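Local coordinates for endoglucanase family 5 (Clostridium acetobutylicum ATCC 824, PDB 6PZ7), which probably hydrolyses internal beta-1,4-glucan linkages of cellulose and related plant polysaccharides, as a broad-specificity endoglucanase of glycoside hydrolase family 5, subfamily 4, at residues L98-D103 against K123-I128; F141-E146 against I190-Y195. One frame throughout, in Å; residues are numbered along the deposited sequence. Where two conformers were deposited one is given.

Contact 1 of 2, residues L98-D103 against K123-I128; sequences LNTHHD and KVWGQI
T100 and W125 carry the tight part of this contact: the methyl CG2 of T100 comes to 3.7 Å from NE1 of W125 and lies 4.0 Å from its CE2, approaching the indole obliquely. The T100 torsion (chi1 70°) sets OG1 between the backbone N and the carbonyl carbon and sends CG2 toward the helix. The polar atoms beside this methyl are satisfied from T143, just past the end of strand 139-142, because T100 OG1 and W125 NE1 both bond to its carbonyl oxygen, which probably limits the indole's rotation. At the far rim of the ring, CH2 lies 4.0 Å from L98 O, near the ring plane. One turn on in the same helix, I128 backs the indole: its CD1 sits 4.1 Å above one face of W125, offset toward the rim, while its CG2 meets L98 CD2 at 3.9 Å, the two aliphatic side chains crossing at a slant. Helix 161-180 adds A174, T177 and I178 against the ring of W125.

On the looser side, K123, G126 and Q127 are partly exposed and make no contact with 98-103. Q127 is nonetheless tied by NE2 to K123 O (3.1 Å) and Y72 O, and by OE1 to I74 N. Strand 95-99 covered by helix 111-132, which leads on to strand 139-142, is a right-handed beta-alpha-beta unit of the TIM barrel.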
ATOM      1  N   LEU A  98      -7.069  -0.873   4.009  1.00  6.17           N
ATOM      2  CA  LEU A  98      -7.718   0.417   3.803  1.00  5.82           C
ATOM      3  C   LEU A  98      -6.765   1.498   4.284  1.00  5.17           C
ATOM      4  O   LEU A  98      -6.322   1.448   5.439  1.00  6.41           O
ATOM      5  CB  LEU A  98      -9.029   0.457   4.589  1.00  6.77           C
ATOM      6  CG  LEU A  98      -9.791   1.765   4.528  1.00  6.68           C
ATOM      7  CD1 LEU A  98     -10.301   2.077   3.153  1.00  9.28           C
ATOM      8  CD2 LEU A  98     -10.945   1.784   5.507  1.00  8.72           C
ATOM      9  N   ASN A  99      -6.474   2.479   3.431  1.00  6.27           N
ATOM     10  CA  ASN A  99      -5.468   3.496   3.793  1.00  6.25           C
ATOM     11  C   ASN A  99      -6.001   4.919   3.682  1.00  6.07           C
ATOM     12  O   ASN A  99      -7.184   5.171   3.417  1.00  6.67           O
ATOM     13  CB  ASN A  99      -4.165   3.316   3.004  1.00  6.12           C
ATOM     14  CG  ASN A  99      -4.221   3.821   1.585  1.00  5.76           C
ATOM     15  OD1 ASN A  99      -5.215   4.387   1.153  1.00  6.60           O
ATOM     16  ND2 ASN A  99      -3.123   3.648   0.844  1.00  7.14           N
ATOM     17  N   THR A 100      -5.089   5.884   3.939  1.00  6.34           N
ATOM     18  CA  THR A 100      -5.134   7.192   3.300  1.00  5.92           C
ATOM     19  C   THR A 100      -4.075   7.201   2.205  1.00  6.12           C
ATOM     20  O   THR A 100      -3.042   6.539   2.326  1.00  6.59           O
ATOM     21  CB  THR A 100      -4.904   8.351   4.280  1.00  6.23           C
ATOM     22  OG1 THR A 100      -3.537   8.383   4.756  1.00  7.14           O
ATOM     23  CG2 THR A 100      -5.843   8.304   5.485  1.00  7.70           C
ATOM     24  N   HIS A 101      -4.338   7.941   1.119  1.00  6.07           N
ATOM     25  CA  HIS A 101      -3.557   7.781  -0.116  1.00  6.51           C
ATOM     26  C   HIS A 101      -3.030   9.130  -0.538  1.00  7.48           C
ATOM     27  O   HIS A 101      -2.099   9.657   0.114  1.00  7.56           O
ATOM     28  CB  HIS A 101      -4.240   6.923  -1.176  1.00  5.97           C
ATOM     29  CG  HIS A 101      -3.271   6.262  -2.085  1.00  5.53           C
ATOM     30  ND1 HIS A 101      -2.624   5.100  -1.740  1.00  6.14           N
ATOM     31  CD2 HIS A 101      -2.831   6.614  -3.319  1.00  6.91           C
ATOM     32  CE1 HIS A 101      -1.823   4.772  -2.744  1.00  5.97           C
ATOM     33  NE2 HIS A 101      -1.961   5.655  -3.723  1.00  6.12           N
ATOM     34  N   HIS A 102      -3.542   9.718  -1.614  1.00  7.44           N
ATOM     35  CA  HIS A 102      -3.047  11.012  -2.143  1.00  6.19           C
ATOM     36  C   HIS A 102      -3.618  12.165  -1.324  1.00  7.16           C
ATOM     37  O   HIS A 102      -4.482  12.926  -1.767  1.00  8.24           O
ATOM     38  CB  HIS A 102      -3.420  11.195  -3.605  1.00  7.25           C
ATOM     39  CG  HIS A 102      -2.815  10.206  -4.541  1.00  8.47           C
ATOM     40  ND1 HIS A 102      -1.488   9.862  -4.531  1.00  9.26           N
ATOM     41  CD2 HIS A 102      -3.370   9.458  -5.526  1.00  7.28           C
ATOM     42  CE1 HIS A 102      -1.250   8.941  -5.461  1.00  9.22           C
ATOM     43  NE2 HIS A 102      -2.379   8.704  -6.098  1.00  8.21           N
ATOM     44  N   ASP A 103      -3.096  12.260  -0.101  1.00  6.91           N
ATOM     45  CA  ASP A 103      -3.533  13.165   0.963  1.00  7.51           C
ATOM     46  C   ASP A 103      -2.392  14.063   1.431  1.00  7.70           C
ATOM     47  O   ASP A 103      -2.457  14.650   2.515  1.00  8.19           O
ATOM     48  CB  ASP A 103      -4.233  12.345   2.055  1.00  7.67           C
ATOM     49  CG  ASP A 103      -5.652  11.937   1.629  1.00  7.98           C
ATOM     50  OD1 ASP A 103      -6.427  12.859   1.349  1.00  9.56           O
ATOM     51  OD2 ASP A 103      -5.959  10.722   1.578  1.00  8.54           O
ATOM     52  N   LYS A 123      -8.907  13.933  13.445  0.58  8.24           N
ATOM     53  CA  LYS A 123     -10.325  14.007  13.101  0.58  8.48           C
ATOM     54  C   LYS A 123     -10.684  13.039  11.982  0.58  7.63           C
ATOM     55  O   LYS A 123     -11.732  12.382  12.007  0.58  8.84           O
ATOM     56  CB  LYS A 123     -10.697  15.436  12.674  0.58  8.69           C
ATOM     57  CG  LYS A 123     -11.178  16.342  13.789  0.58  9.67           C
ATOM     58  CD  LYS A 123     -10.062  16.734  14.786  0.58 10.36           C
ATOM     59  CE  LYS A 123     -10.565  17.791  15.811  0.58 11.56           C
ATOM     60  NZ  LYS A 123      -9.498  18.127  16.759  0.58 11.69           N
ATOM     61  N   VAL A 124      -9.834  12.961  10.965  1.00  8.14           N
ATOM     62  CA  VAL A 124     -10.115  12.129   9.789  1.00  7.70           C
ATOM     63  C   VAL A 124     -10.003  10.639  10.123  1.00  6.96           C
ATOM     64  O   VAL A 124     -10.935   9.879   9.863  1.00  7.58           O
ATOM     65  CB  VAL A 124      -9.224  12.544   8.600  1.00  7.71           C
ATOM     66  CG1 VAL A 124      -9.321  11.559   7.466  1.00  9.56           C
ATOM     67  CG2 VAL A 124      -9.591  13.940   8.135  1.00  9.37           C
ATOM     68  N   TRP A 125      -8.888  10.200  10.719  1.00  6.87           N
ATOM     69  CA  TRP A 125      -8.796   8.798  11.129  1.00  7.32           C
ATOM     70  C   TRP A 125      -9.843   8.443  12.177  1.00  7.30           C
ATOM     71  O   TRP A 125     -10.312   7.299  12.224  1.00  7.88           O
ATOM     72  CB  TRP A 125      -7.391   8.386  11.594  1.00  7.67           C
ATOM     73  CG  TRP A 125      -6.590   7.718  10.519  1.00  6.74           C
ATOM     74  CD1 TRP A 125      -5.493   8.178   9.875  1.00  6.75           C
ATOM     75  CD2 TRP A 125      -6.916   6.474   9.897  1.00  6.62           C
ATOM     76  NE1 TRP A 125      -5.077   7.300   8.923  1.00  7.21           N
ATOM     77  CE2 TRP A 125      -5.959   6.247   8.896  1.00  6.70           C
ATOM     78  CE3 TRP A 125      -7.941   5.523  10.080  1.00  7.19           C
ATOM     79  CZ2 TRP A 125      -6.007   5.118   8.074  1.00  6.93           C
ATOM     80  CZ3 TRP A 125      -7.953   4.402   9.289  1.00  7.55           C
ATOM     81  CH2 TRP A 125      -7.000   4.210   8.288  1.00  6.88           C
ATOM     82  N   GLY A 126     -10.277   9.378  13.030  1.00  7.24           N
ATOM     83  CA  GLY A 126     -11.330   9.042  13.983  1.00  7.01           C
ATOM     84  C   GLY A 126     -12.606   8.631  13.278  1.00  7.56           C
ATOM     85  O   GLY A 126     -13.269   7.661  13.650  1.00  8.47           O
ATOM     86  N   GLN A 127     -12.964   9.348  12.209  1.00  7.63           N
ATOM     87  CA  GLN A 127     -14.160   9.006  11.452  1.00  7.79           C
ATOM     88  C   GLN A 127     -13.998   7.702  10.659  1.00  7.41           C
ATOM     89  O   GLN A 127     -14.911   6.886  10.602  1.00  7.99           O
ATOM     90  CB  GLN A 127     -14.526  10.160  10.515  1.00  7.88           C
ATOM     91  CG  GLN A 127     -15.043  11.390  11.226  1.00  7.54           C
ATOM     92  CD  GLN A 127     -15.112  12.560  10.287  1.00  7.60           C
ATOM     93  OE1 GLN A 127     -16.114  12.721   9.582  1.00  8.94           O
ATOM     94  NE2 GLN A 127     -14.040  13.310  10.207  1.00  8.11           N
ATOM     95  N   ILE A 128     -12.862   7.511   9.989  1.00  7.34           N
ATOM     96  CA  ILE A 128     -12.646   6.271   9.237  1.00  7.73           C
ATOM     97  C   ILE A 128     -12.682   5.082  10.190  1.00  7.15           C
ATOM     98  O   ILE A 128     -13.387   4.094   9.978  1.00  7.86           O
ATOM     99  CB  ILE A 128     -11.312   6.305   8.468  1.00  7.29           C
ATOM    100  CG1 ILE A 128     -11.201   7.462   7.477  1.00  8.00           C
ATOM    101  CG2 ILE A 128     -11.071   4.945   7.721  1.00  8.26           C
ATOM    102  CD1 ILE A 128      -9.765   7.702   6.995  1.00  8.11           C
TER

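Contact 2 of 2, residues F141-E146 against I190-Y195; sequences FQTLNE and IMVPTY. Unlike the reference sequence in segment 141-146: Q142 (reference Glu). With EDO (1,2-ethanediol), chain C.
Neighbouring parallel strands of the barrel, 139-142 and 190-193, meet here, with F141 paired to I190 and Q142 to M191. Two backbone bonds hold them: M191 N gives to F141 O at 2.8 Å, and T143 N gives to M191 O at 2.9 Å (N-H...O 162°). CA-H...O contacts from I190 to F141 O and from Q142 to M191 O supplement them. On one face the extended chain of Q142 (Glu in the reference sequence) crosses M191; the bend of the methionine at chi3 (59°) brings CE to 3.5 Å from Q142 NE2. Q142 OE1 is bound by R57 and N99. On the face carrying F141 and I190, T143 CG2 packs on I190 CG2 at 3.7 Å, while its OG1 bonds to N171 of helix 161-180.

Beyond the paired residues the chains enter the loops at the C-terminal ends of the barrel strands, where glycoside hydrolase family 5 carries its active site. N145-E146 fits that family's Asn-Glu signature, whose glutamate is normally the acid/base. P193 CG rests 3.3 Å from L144 O and 3.8 Å from L144 CB. Past it, E146 OE1 accepts from O1 and OE2 from O2 of a 1,2-ethanediol, probably from the crystallisation liquor, both at 2.6 Å; OE2 also bonds to H221.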
ATOM      1  N   PHE A 141      -5.804  -1.543   8.668  1.00  6.19           N
ATOM      2  CA  PHE A 141      -5.684  -0.126   8.369  1.00  6.46           C
ATOM      3  C   PHE A 141      -4.231   0.191   8.051  1.00  6.57           C
ATOM      4  O   PHE A 141      -3.336  -0.291   8.738  1.00  8.50           O
ATOM      5  CB  PHE A 141      -6.140   0.763   9.543  1.00  6.93           C
ATOM      6  CG  PHE A 141      -7.609   0.703   9.882  1.00  6.68           C
ATOM      7  CD1 PHE A 141      -8.565   0.248   9.015  1.00  8.41           C
ATOM      8  CD2 PHE A 141      -8.017   1.130  11.121  1.00  7.38           C
ATOM      9  CE1 PHE A 141      -9.909   0.208   9.392  1.00  8.85           C
ATOM     10  CE2 PHE A 141      -9.339   1.068  11.516  1.00  8.15           C
ATOM     11  CZ  PHE A 141     -10.296   0.655  10.645  1.00  7.91           C
ATOM     12  N   GLN A 142      -3.988   1.037   7.053  1.00  5.97           N
ATOM     13  CA  GLN A 142      -2.654   1.534   6.731  1.00  5.28           C
ATOM     14  C   GLN A 142      -2.734   3.053   6.927  1.00  5.20           C
ATOM     15  O   GLN A 142      -3.531   3.737   6.281  1.00  6.28           O
ATOM     16  CB  GLN A 142      -2.299   1.148   5.312  1.00  5.69           C
ATOM     17  CG  GLN A 142      -1.046   1.784   4.773  1.00  6.15           C
ATOM     18  CD  GLN A 142      -0.892   1.557   3.272  1.00  6.87           C
ATOM     19  OE1 GLN A 142      -0.760   2.541   2.495  1.00  8.39           O
ATOM     20  NE2 GLN A 142      -0.900   0.365   2.859  1.00  6.04           N
ATOM     21  N   THR A 143      -1.942   3.579   7.848  1.00  5.25           N
ATOM     22  CA  THR A 143      -2.146   4.954   8.312  1.00  5.91           C
ATOM     23  C   THR A 143      -1.975   5.989   7.218  1.00  5.70           C
ATOM     24  O   THR A 143      -2.776   6.927   7.113  1.00  6.24           O
ATOM     25  CB  THR A 143      -1.184   5.234   9.473  1.00  5.86           C
ATOM     26  OG1 THR A 143       0.134   4.973   9.020  1.00  6.48           O
ATOM     27  CG2 THR A 143      -1.518   4.409  10.709  1.00  7.18           C
ATOM     28  N   LEU A 144      -0.917   5.830   6.418  1.00  5.96           N
ATOM     29  CA  LEU A 144      -0.444   6.777   5.431  1.00  5.78           C
ATOM     30  C   LEU A 144       0.107   5.972   4.269  1.00  5.77           C
ATOM     31  O   LEU A 144       0.579   4.843   4.447  1.00  6.22           O
ATOM     32  CB  LEU A 144       0.672   7.646   6.007  1.00  6.24           C
ATOM     33  CG  LEU A 144       0.368   8.434   7.291  1.00  7.58           C
ATOM     34  CD1 LEU A 144       1.634   9.009   7.864  1.00  7.82           C
ATOM     35  CD2 LEU A 144      -0.631   9.528   6.973  1.00  9.26           C
ATOM     36  N   ASN A 145       0.125   6.573   3.072  1.00  6.01           N
ATOM     37  CA  ASN A 145       0.625   5.893   1.871  1.00  5.81           C
ATOM     38  C   ASN A 145       2.120   6.156   1.676  1.00  6.10           C
ATOM     39  O   ASN A 145       2.961   5.331   2.049  1.00  6.48           O
ATOM     40  CB  ASN A 145      -0.191   6.362   0.661  1.00  6.68           C
ATOM     41  CG  ASN A 145       0.372   5.839  -0.625  1.00  5.56           C
ATOM     42  OD1 ASN A 145       0.691   4.667  -0.714  1.00  6.70           O
ATOM     43  ND2 ASN A 145       0.478   6.666  -1.630  1.00  6.22           N
ATOM     44  N   GLU A 146       2.470   7.296   1.096  1.00  6.60           N
ATOM     45  CA  GLU A 146       3.850   7.697   0.844  1.00  5.96           C
ATOM     46  C   GLU A 146       4.049   9.108   1.393  1.00  6.05           C
ATOM     47  O   GLU A 146       4.202  10.092   0.645  1.00  6.93           O
ATOM     48  CB  GLU A 146       4.145   7.644  -0.646  1.00  6.23           C
ATOM     49  CG  GLU A 146       4.141   6.203  -1.161  1.00  6.54           C
ATOM     50  CD  GLU A 146       4.472   6.044  -2.603  1.00  8.12           C
ATOM     51  OE1 GLU A 146       4.650   7.063  -3.317  1.00 10.01           O
ATOM     52  OE2 GLU A 146       4.527   4.886  -3.107  1.00  7.99           O
ATOM     53  N   ILE A 190      -2.285  -2.864  11.978  1.00  6.84           N
ATOM     54  CA  ILE A 190      -2.097  -1.538  11.393  1.00  6.88           C
ATOM     55  C   ILE A 190      -0.760  -1.498  10.687  1.00  6.74           C
ATOM     56  O   ILE A 190       0.264  -1.825  11.292  1.00  8.55           O
ATOM     57  CB  ILE A 190      -2.201  -0.406  12.444  1.00  6.51           C
ATOM     58  CG1 ILE A 190      -3.540  -0.429  13.175  1.00  7.39           C
ATOM     59  CG2 ILE A 190      -1.985   0.944  11.766  1.00  7.33           C
ATOM     60  CD1 ILE A 190      -3.641   0.478  14.392  1.00  8.79           C
ATOM     61  N   MET A 191      -0.765  -1.076   9.428  1.00  6.24           N
ATOM     62  CA  MET A 191       0.455  -0.837   8.665  1.00  6.77           C
ATOM     63  C   MET A 191       0.851   0.631   8.756  1.00  6.54           C
ATOM     64  O   MET A 191       0.003   1.523   8.626  1.00  6.83           O
ATOM     65  CB  MET A 191       0.257  -1.219   7.195  1.00  5.98           C
ATOM     66  CG  MET A 191       0.248  -2.711   6.970  1.00  7.31           C
ATOM     67  SD  MET A 191      -0.406  -3.258   5.361  1.00  8.09           S
ATOM     68  CE  MET A 191       0.707  -2.427   4.245  1.00  8.27           C
ATOM     69  N   VAL A 192       2.150   0.891   8.954  1.00  6.01           N
ATOM     70  CA  VAL A 192       2.701   2.257   8.994  1.00  6.26           C
ATOM     71  C   VAL A 192       3.917   2.338   8.082  1.00  6.13           C
ATOM     72  O   VAL A 192       4.772   1.429   8.120  1.00  6.36           O
ATOM     73  CB  VAL A 192       3.090   2.697  10.417  1.00  6.62           C
ATOM     74  CG1 VAL A 192       1.873   2.653  11.321  1.00  7.66           C
ATOM     75  CG2 VAL A 192       4.269   1.902  11.022  1.00  7.97           C
ATOM     76  N   PRO A 193       4.019   3.374   7.239  1.00  5.45           N
ATOM     77  CA  PRO A 193       5.175   3.496   6.345  1.00  5.67           C
ATOM     78  C   PRO A 193       6.299   4.335   6.936  1.00  5.75           C
ATOM     79  O   PRO A 193       6.096   5.162   7.831  1.00  6.61           O
ATOM     80  CB  PRO A 193       4.578   4.234   5.129  1.00  6.57           C
ATOM     81  CG  PRO A 193       3.575   5.189   5.782  1.00  6.32           C
ATOM     82  CD  PRO A 193       2.968   4.383   6.921  1.00  6.04           C
ATOM     83  N   THR A 194       7.496   4.130   6.365  1.00  6.03           N
ATOM     84  CA  THR A 194       8.603   5.072   6.395  1.00  6.09           C
ATOM     85  C   THR A 194       8.215   6.318   5.575  1.00  6.01           C
ATOM     86  O   THR A 194       7.193   6.356   4.877  1.00  6.18           O
ATOM     87  CB  THR A 194       9.823   4.405   5.778  1.00  6.31           C
ATOM     88  OG1 THR A 194       9.432   3.992   4.468  1.00  6.51           O
ATOM     89  CG2 THR A 194      10.333   3.210   6.572  1.00  7.50           C
ATOM     90  N   TYR A 195       9.103   7.313   5.584  1.00  6.19           N
ATOM     91  CA  TYR A 195       9.003   8.466   4.682  1.00  6.80           C
ATOM     92  C   TYR A 195       8.873   7.937   3.259  1.00  6.13           C
ATOM     93  O   TYR A 195       9.707   7.165   2.797  1.00  6.73           O
ATOM     94  CB  TYR A 195      10.277   9.328   4.800  1.00  7.42           C
ATOM     95  CG  TYR A 195      10.216  10.566   3.916  1.00  6.36           C
ATOM     96  CD1 TYR A 195      10.490  10.505   2.572  1.00  7.37           C
ATOM     97  CD2 TYR A 195       9.878  11.808   4.452  1.00  7.66           C
ATOM     98  CE1 TYR A 195      10.410  11.620   1.751  1.00  6.72           C
ATOM     99  CE2 TYR A 195       9.793  12.934   3.634  1.00  7.62           C
ATOM    100  CZ  TYR A 195      10.074  12.838   2.297  1.00  6.86           C
ATOM    101  OH  TYR A 195       9.984  13.943   1.463  1.00  8.11           O
TER
HETATM  102  C1  EDO C 402       5.408   6.124  -6.698  1.00 17.83           C
HETATM  103  O1  EDO C 402       4.362   6.735  -5.924  1.00 15.48           O
HETATM  104  C2  EDO C 402       5.474   4.630  -6.444  1.00 16.62           C
HETATM  105  O2  EDO C 402       6.045   4.365  -5.161  1.00 15.90           O

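Overall arrangement
Both contacts are buried and share the barrel sheet, but contact 1 joins the sheet to its helical layer, whereas contact 2 lies within the sheet. Contact 1 lies about 13 Å from the chain centre and sets a strand against its covering helix through side chains; contact 2, at about 8 Å, joins adjacent strands chiefly through backbone bonds and buries twice the surface, 417 against 203 Å². Their centres are 11 Å apart, and strands 95-99 and 139-142 are neighbours. L98 O lies 2.9 Å from Q142 N, a probable hydrogen bond that continues the sheet between them. Beyond the C-terminal ends of the strands the following loops meet as well, H101 CE1 lying 3.2 Å from N145 ND2.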